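PDB 5N3U: phycocyanobilin lyase subunit beta from Nostoc sp. PCC 7120, which associates with its CpcE partner to form a lyase and is probably required for attaching the chromophore to the phycocyanin alpha chain, the CpcA gene product. Local coordinates for residues 33-38 with 64-69; 59-64 with 91-96. All blocks are in the same frame, centred on the assembly; numbering follows the deposited sequence.

Contact 1 (33-38 with 64-69); sequences AIPTLI and VPQLLT
Gln66 reaches from helix 64-69 to Ile34 and Pro35 on helix 34-40 and lays its terminal amide against both. Its CG stands beside the backbone N (chi1 -80°) and the chain runs on extended (chi2 164°), which carries the amide across to the other helix. There OE1 lies 3.6 Å from Ile34 CB, while NE2 comes 3.4 Å from Pro35 CG, with CD the next ring atom; nearer the backbone, Gln66 CB meets Ile34 CG2 at 3.9 Å. These amide contacts are van der Waals in kind. An alanine in place of Gln66 would probably open a gap beside Ile34 and leave the Pro35 ring without the amide that packs against it. One turn on, Ile38 crosses Leu67 at an angle, its CG1 3.8 Å from Leu67 CD2. The extended end of Ile38 brings CD1 up to the Gln66-Leu67 peptide, 3.9 Å from Leu67 N. Leu67 also packs on Thr85, Leu86 and Ile89 of helix 76-89, so it joins three helices. The segment axes approach to 10.1 Å and cross at -42°, two short helices running roughly the same way, a side-by-side packing consistent with the HEAT-repeat alpha solenoid of this family.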
ATOM      1  N   ALA B  33      -9.646  27.441   8.545  1.00 37.56           N
ATOM      2  CA  ALA B  33      -8.405  26.740   8.235  1.00 42.96           C
ATOM      3  C   ALA B  33      -8.539  25.172   8.186  1.00 39.66           C
ATOM      4  O   ALA B  33      -7.564  24.497   7.869  1.00 36.03           O
ATOM      5  CB  ALA B  33      -7.371  27.109   9.291  1.00 39.48           C
ATOM      6  N   ILE B  34      -9.691  24.611   8.598  1.00 37.86           N
ATOM      7  CA  ILE B  34      -9.851  23.127   8.756  1.00 37.57           C
ATOM      8  C   ILE B  34      -9.366  22.398   7.499  1.00 31.60           C
ATOM      9  O   ILE B  34      -8.482  21.552   7.592  1.00 35.10           O
ATOM     10  CB  ILE B  34     -11.310  22.657   8.986  1.00 37.19           C
ATOM     11  CG1 ILE B  34     -11.986  23.317  10.183  1.00 39.80           C
ATOM     12  CG2 ILE B  34     -11.415  21.161   9.183  1.00 31.56           C
ATOM     13  CD1 ILE B  34     -11.485  23.029  11.493  1.00 40.73           C
ATOM     14  N   PRO B  35      -9.904  22.752   6.337  1.00 31.15           N
ATOM     15  CA  PRO B  35      -9.424  21.996   5.158  1.00 37.10           C
ATOM     16  C   PRO B  35      -7.898  22.034   4.940  1.00 38.12           C
ATOM     17  O   PRO B  35      -7.290  21.042   4.554  1.00 30.76           O
ATOM     18  CB  PRO B  35     -10.133  22.680   4.002  1.00 37.59           C
ATOM     19  CG  PRO B  35     -11.275  23.383   4.669  1.00 37.60           C
ATOM     20  CD  PRO B  35     -10.704  23.910   5.907  1.00 34.95           C
ATOM     21  N   THR B  36      -7.283  23.181   5.189  1.00 34.21           N
ATOM     22  CA  THR B  36      -5.828  23.275   5.100  1.00 33.30           C
ATOM     23  C   THR B  36      -5.159  22.399   6.104  1.00 30.87           C
ATOM     24  O   THR B  36      -4.179  21.736   5.783  1.00 32.85           O
ATOM     25  CB  THR B  36      -5.346  24.763   5.223  1.00 37.41           C
ATOM     26  OG1 THR B  36      -5.957  25.501   4.169  1.00 36.09           O
ATOM     27  CG2 THR B  36      -3.842  24.888   5.030  1.00 35.27           C
ATOM     28  N   LEU B  37      -5.641  22.380   7.331  1.00 27.05           N
ATOM     29  CA  LEU B  37      -5.022  21.549   8.340  1.00 26.68           C
ATOM     30  C   LEU B  37      -5.065  20.087   7.847  1.00 28.63           C
ATOM     31  O   LEU B  37      -4.075  19.378   7.967  1.00 27.40           O
ATOM     32  CB  LEU B  37      -5.682  21.655   9.712  1.00 27.11           C
ATOM     33  CG  LEU B  37      -5.416  23.056  10.411  1.00 35.67           C
ATOM     34  CD1 LEU B  37      -6.368  23.330  11.547  1.00 35.48           C
ATOM     35  CD2 LEU B  37      -3.999  23.122  10.991  1.00 31.86           C
ATOM     36  N   ILE B  38      -6.231  19.665   7.354  1.00 28.13           N
ATOM     37  CA  ILE B  38      -6.381  18.253   6.903  1.00 27.74           C
ATOM     38  C   ILE B  38      -5.387  17.998   5.751  1.00 24.21           C
ATOM     39  O   ILE B  38      -4.707  16.947   5.705  1.00 25.33           O
ATOM     40  CB  ILE B  38      -7.834  18.023   6.511  1.00 24.98           C
ATOM     41  CG1 ILE B  38      -8.641  18.085   7.811  1.00 22.66           C
ATOM     42  CG2 ILE B  38      -7.995  16.677   5.786  1.00 27.18           C
ATOM     43  CD1 ILE B  38     -10.077  18.252   7.485  1.00 22.43           C
ATOM     44  N   VAL B  64     -15.288  17.749  12.910  1.00 28.60           N
ATOM     45  CA  VAL B  64     -15.602  16.359  12.599  1.00 28.17           C
ATOM     46  C   VAL B  64     -16.226  16.162  11.201  1.00 25.40           C
ATOM     47  O   VAL B  64     -15.749  15.315  10.508  1.00 26.54           O
ATOM     48  CB  VAL B  64     -16.430  15.703  13.724  1.00 25.42           C
ATOM     49  CG1 VAL B  64     -16.975  14.363  13.269  1.00 26.01           C
ATOM     50  CG2 VAL B  64     -15.562  15.561  14.888  1.00 26.45           C
ATOM     51  N   PRO B  65     -17.219  16.966  10.756  1.00 25.57           N
ATOM     52  CA  PRO B  65     -17.785  16.764   9.446  1.00 27.97           C
ATOM     53  C   PRO B  65     -16.782  16.816   8.293  1.00 30.46           C
ATOM     54  O   PRO B  65     -16.843  15.998   7.342  1.00 24.79           O
ATOM     55  CB  PRO B  65     -18.785  17.947   9.312  1.00 31.84           C
ATOM     56  CG  PRO B  65     -19.293  18.083  10.680  1.00 29.12           C
ATOM     57  CD  PRO B  65     -18.039  17.920  11.534  1.00 31.29           C
ATOM     58  N   GLN B  66     -15.898  17.799   8.323  1.00 28.38           N
ATOM     59  CA  GLN B  66     -14.863  17.874   7.286  1.00 27.16           C
ATOM     60  C   GLN B  66     -13.819  16.786   7.428  1.00 25.17           C
ATOM     61  O   GLN B  66     -13.377  16.200   6.411  1.00 24.74           O
ATOM     62  CB  GLN B  66     -14.227  19.263   7.291  1.00 29.79           C
ATOM     63  CG  GLN B  66     -15.125  20.285   6.539  1.00 33.24           C
ATOM     64  CD  GLN B  66     -14.719  21.680   6.870  1.00 43.84           C
ATOM     65  OE1 GLN B  66     -14.776  22.065   8.031  1.00 51.63           O
ATOM     66  NE2 GLN B  66     -14.260  22.425   5.897  1.00 46.89           N
ATOM     67  N   LEU B  67     -13.404  16.492   8.641  1.00 23.05           N
ATOM     68  CA  LEU B  67     -12.541  15.297   8.790  1.00 23.70           C
ATOM     69  C   LEU B  67     -13.186  14.047   8.190  1.00 23.33           C
ATOM     70  O   LEU B  67     -12.527  13.308   7.504  1.00 26.44           O
ATOM     71  CB  LEU B  67     -12.225  15.029  10.180  1.00 23.36           C
ATOM     72  CG  LEU B  67     -11.147  15.920  10.815  1.00 23.53           C
ATOM     73  CD1 LEU B  67     -11.281  15.838  12.309  1.00 25.13           C
ATOM     74  CD2 LEU B  67      -9.743  15.482  10.417  1.00 24.20           C
ATOM     75  N   LEU B  68     -14.479  13.803   8.414  1.00 24.04           N
ATOM     76  CA  LEU B  68     -15.133  12.607   7.856  1.00 25.52           C
ATOM     77  C   LEU B  68     -15.247  12.566   6.342  1.00 26.40           C
ATOM     78  O   LEU B  68     -15.324  11.464   5.817  1.00 26.42           O
ATOM     79  CB  LEU B  68     -16.546  12.373   8.370  1.00 28.14           C
ATOM     80  CG  LEU B  68     -16.660  12.149   9.835  1.00 26.65           C
ATOM     81  CD1 LEU B  68     -18.097  12.264  10.381  1.00 29.35           C
ATOM     82  CD2 LEU B  68     -16.060  10.878  10.243  1.00 27.05           C
ATOM     83  N   THR B  69     -15.326  13.696   5.667  1.00 22.52           N
ATOM     84  CA  THR B  69     -15.565  13.749   4.259  1.00 25.03           C
ATOM     85  C   THR B  69     -14.343  14.201   3.467  1.00 25.77           C
ATOM     86  O   THR B  69     -14.429  14.316   2.266  1.00 27.79           O
ATOM     87  CB  THR B  69     -16.708  14.726   3.918  1.00 31.78           C
ATOM     88  OG1 THR B  69     -16.418  16.011   4.444  1.00 28.71           O
ATOM     89  CG2 THR B  69     -18.024  14.257   4.558  1.00 33.08           C
TER

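Contact 2 (59-64 with 91-96)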
ATOM      1  N   LEU B  59      -9.824  22.157  18.076  1.00 39.40           N
ATOM      2  CA  LEU B  59     -11.089  22.605  17.541  1.00 39.53           C
ATOM      3  C   LEU B  59     -12.247  21.684  17.875  1.00 40.42           C
ATOM      4  O   LEU B  59     -13.314  22.142  18.060  1.00 36.77           O
ATOM      5  CB  LEU B  59     -10.992  22.766  16.036  1.00 42.10           C
ATOM      6  CG  LEU B  59     -10.253  23.995  15.492  1.00 40.12           C
ATOM      7  CD1 LEU B  59      -9.883  23.882  14.042  1.00 35.35           C
ATOM      8  CD2 LEU B  59     -11.141  25.234  15.621  1.00 42.63           C
ATOM      9  N   GLY B  60     -12.037  20.374  17.871  1.00 36.63           N
ATOM     10  CA  GLY B  60     -13.009  19.413  18.367  1.00 34.59           C
ATOM     11  C   GLY B  60     -14.180  19.127  17.434  1.00 36.24           C
ATOM     12  O   GLY B  60     -14.014  19.038  16.217  1.00 31.58           O
ATOM     13  N   GLU B  61     -15.386  19.011  18.002  1.00 35.09           N
ATOM     14  CA  GLU B  61     -16.611  18.645  17.218  1.00 39.84           C
ATOM     15  C   GLU B  61     -16.824  19.363  15.927  1.00 36.23           C
ATOM     16  O   GLU B  61     -17.272  18.778  14.935  1.00 32.98           O
ATOM     17  CB  GLU B  61     -17.895  18.897  18.030  1.00 46.65           C
ATOM     18  CG  GLU B  61     -18.516  17.644  18.547  1.00 56.24           C
ATOM     19  CD  GLU B  61     -17.784  17.061  19.740  1.00 64.20           C
ATOM     20  OE1 GLU B  61     -17.368  17.840  20.617  1.00 82.98           O
ATOM     21  OE2 GLU B  61     -17.684  15.822  19.837  1.00 73.28           O
ATOM     22  N   VAL B  62     -16.570  20.666  15.924  1.00 30.79           N
ATOM     23  CA  VAL B  62     -16.861  21.430  14.738  1.00 32.20           C
ATOM     24  C   VAL B  62     -16.067  20.933  13.456  1.00 28.03           C
ATOM     25  O   VAL B  62     -16.507  21.135  12.313  1.00 29.39           O
ATOM     26  CB  VAL B  62     -16.586  22.957  14.975  1.00 36.79           C
ATOM     27  CG1 VAL B  62     -15.098  23.239  15.221  1.00 39.67           C
ATOM     28  CG2 VAL B  62     -17.106  23.782  13.811  1.00 38.78           C
ATOM     29  N   ALA B  63     -14.868  20.423  13.679  1.00 27.70           N
ATOM     30  CA  ALA B  63     -14.053  19.867  12.564  1.00 26.49           C
ATOM     31  C   ALA B  63     -14.487  18.465  12.113  1.00 29.10           C
ATOM     32  O   ALA B  63     -14.039  18.026  11.052  1.00 24.45           O
ATOM     33  CB  ALA B  63     -12.639  19.847  12.954  1.00 27.34           C
ATOM     34  N   VAL B  64     -15.288  17.749  12.910  1.00 28.60           N
ATOM     35  CA  VAL B  64     -15.602  16.359  12.599  1.00 28.17           C
ATOM     36  C   VAL B  64     -16.226  16.162  11.201  1.00 25.40           C
ATOM     37  O   VAL B  64     -15.749  15.315  10.508  1.00 26.54           O
ATOM     38  CB  VAL B  64     -16.430  15.703  13.724  1.00 25.42           C
ATOM     39  CG1 VAL B  64     -16.975  14.363  13.269  1.00 26.01           C
ATOM     40  CG2 VAL B  64     -15.562  15.561  14.888  1.00 26.45           C
ATOM     41  N   ASP B  91     -15.777  12.059  18.800  1.00 24.80           N
ATOM     42  CA  ASP B  91     -17.155  12.302  18.451  1.00 23.48           C
ATOM     43  C   ASP B  91     -17.664  10.992  17.840  1.00 24.49           C
ATOM     44  O   ASP B  91     -17.151  10.504  16.837  1.00 22.96           O
ATOM     45  CB  ASP B  91     -17.202  13.478  17.490  1.00 24.66           C
ATOM     46  CG  ASP B  91     -18.592  13.869  17.010  1.00 31.82           C
ATOM     47  OD1 ASP B  91     -19.470  13.049  16.695  1.00 29.79           O
ATOM     48  OD2 ASP B  91     -18.797  15.077  16.771  1.00 40.38           O
ATOM     49  N   PRO B  92     -18.755  10.431  18.394  1.00 23.75           N
ATOM     50  CA  PRO B  92     -19.279   9.131  17.943  1.00 21.77           C
ATOM     51  C   PRO B  92     -19.877   9.147  16.551  1.00 24.11           C
ATOM     52  O   PRO B  92     -20.141   8.076  15.998  1.00 20.95           O
ATOM     53  CB  PRO B  92     -20.346   8.806  19.043  1.00 22.49           C
ATOM     54  CG  PRO B  92     -20.788  10.172  19.491  1.00 21.98           C
ATOM     55  CD  PRO B  92     -19.560  10.962  19.524  1.00 23.56           C
ATOM     56  N   ARG B  93     -20.013  10.310  15.916  1.00 22.54           N
ATOM     57  CA  ARG B  93     -20.399  10.333  14.516  1.00 22.29           C
ATOM     58  C   ARG B  93     -19.335   9.702  13.596  1.00 21.10           C
ATOM     59  O   ARG B  93     -19.640   9.345  12.510  1.00 22.28           O
ATOM     60  CB  ARG B  93     -20.693  11.713  14.027  1.00 23.74           C
ATOM     61  CG  ARG B  93     -21.951  12.369  14.663  1.00 28.55           C
ATOM     62  CD  ARG B  93     -22.062  13.771  14.120  1.00 28.39           C
ATOM     63  NE  ARG B  93     -21.058  14.639  14.715  1.00 31.58           N
ATOM     64  CZ  ARG B  93     -20.819  15.893  14.327  1.00 31.23           C
ATOM     65  NH1 ARG B  93     -21.549  16.460  13.408  1.00 33.84           N
ATOM     66  NH2 ARG B  93     -19.849  16.588  14.900  1.00 31.64           N
ATOM     67  N   ALA B  94     -18.138   9.521  14.098  1.00 19.54           N
ATOM     68  CA  ALA B  94     -17.039   8.885  13.356  1.00 18.98           C
ATOM     69  C   ALA B  94     -17.095   7.367  13.399  1.00 19.33           C
ATOM     70  O   ALA B  94     -16.237   6.720  12.828  1.00 19.79           O
ATOM     71  CB  ALA B  94     -15.725   9.375  13.971  1.00 19.17           C
ATOM     72  N   LEU B  95     -18.075   6.782  14.078  1.00 19.63           N
ATOM     73  CA  LEU B  95     -18.143   5.318  14.182  1.00 21.01           C
ATOM     74  C   LEU B  95     -17.979   4.569  12.814  1.00 19.21           C
ATOM     75  O   LEU B  95     -17.120   3.669  12.637  1.00 18.19           O
ATOM     76  CB  LEU B  95     -19.456   4.950  14.813  1.00 21.83           C
ATOM     77  CG  LEU B  95     -19.706   3.451  14.906  1.00 23.31           C
ATOM     78  CD1 LEU B  95     -18.788   2.789  15.895  1.00 24.50           C
ATOM     79  CD2 LEU B  95     -21.163   3.084  15.221  1.00 27.61           C
ATOM     80  N   ASP B  96     -18.817   4.911  11.853  1.00 20.13           N
ATOM     81  CA  ASP B  96     -18.811   4.121  10.576  1.00 21.16           C
ATOM     82  C   ASP B  96     -17.501   4.264   9.804  1.00 21.19           C
ATOM     83  O   ASP B  96     -17.032   3.308   9.270  1.00 18.80           O
ATOM     84  CB  ASP B  96     -19.991   4.528   9.695  1.00 24.99           C
ATOM     85  CG  ASP B  96     -21.381   4.135  10.327  1.00 30.32           C
ATOM     86  OD1 ASP B  96     -21.529   3.156  11.166  1.00 34.24           O
ATOM     87  OD2 ASP B  96     -22.362   4.801   9.963  1.00 39.43           O
TER
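An Asx turn with a side-on arginine–aspartate salt bridge, set in the link between helices 76-89 and 95-104, meets the turn 59-64. Asp91 OD1 accepts from Arg93 N at 2.9 Å on its anti side and from Arg93 NE at 3.0 Å on its syn side. Arg93 NH2 takes Asp91 OD2 at 2.6 Å, also syn; both oxygens lie close to the guanidinium plane, while the carboxylate is tilted against it. Asp91 CB points toward 59-64, and the bend of Arg93 at chi3 (-74°) folds the guanidinium back onto this carboxylate. The two strong side-chain bonds fix how both flat groups are turned. Val64 then covers the pair: its CG1 lies over a face of the guanidinium, and CG2 touches Asp91 CB at 3.7 Å. Bent at chi2 (76°), Glu61 crosses Asp91, with CG 3.1 Å from Asp91 OD2. Its own OE2 stands 3.3 Å from that same oxygen, two acceptors of like charge whose repulsion Arg93 would probably ease. Arg93 NH1 bonds Gly140 O of lyase subunit alpha, and Asp96 salt-bridges Arg75 of that chain. The contact thus joins the turn between helices 46-59 and 64-69 to the entry of helix 95-104, with Ile89 of helix 76-89 against Val64 and Leu86 of that helix against Ala94.

Overall arrangement
Val64 lies in a segment of each contact but touches across contact 2 alone; the two centres lie 10 Å apart on the same side of the chain's centre. Contact 1 is buried and joins helix to helix, mostly through aliphatic groups and one glutamine amide; contact 2 is only partly buried, joins turn to turn and is built round a salt bridge internal to 91-96, against which Val64 and Glu61 pack. Their segments interleave along the chain: helix 64-69 faces helix 34-40 in contact 1, while its leading turn faces the segment entering helix 95-104 in contact 2. The two also touch directly, Ile34 packing on Leu59 and Ala63, and Leu68 on Ala94. Both lie near lyase subunit alpha, which packs on Pro65 and Leu68 but is bonded by Arg93 and Asp96.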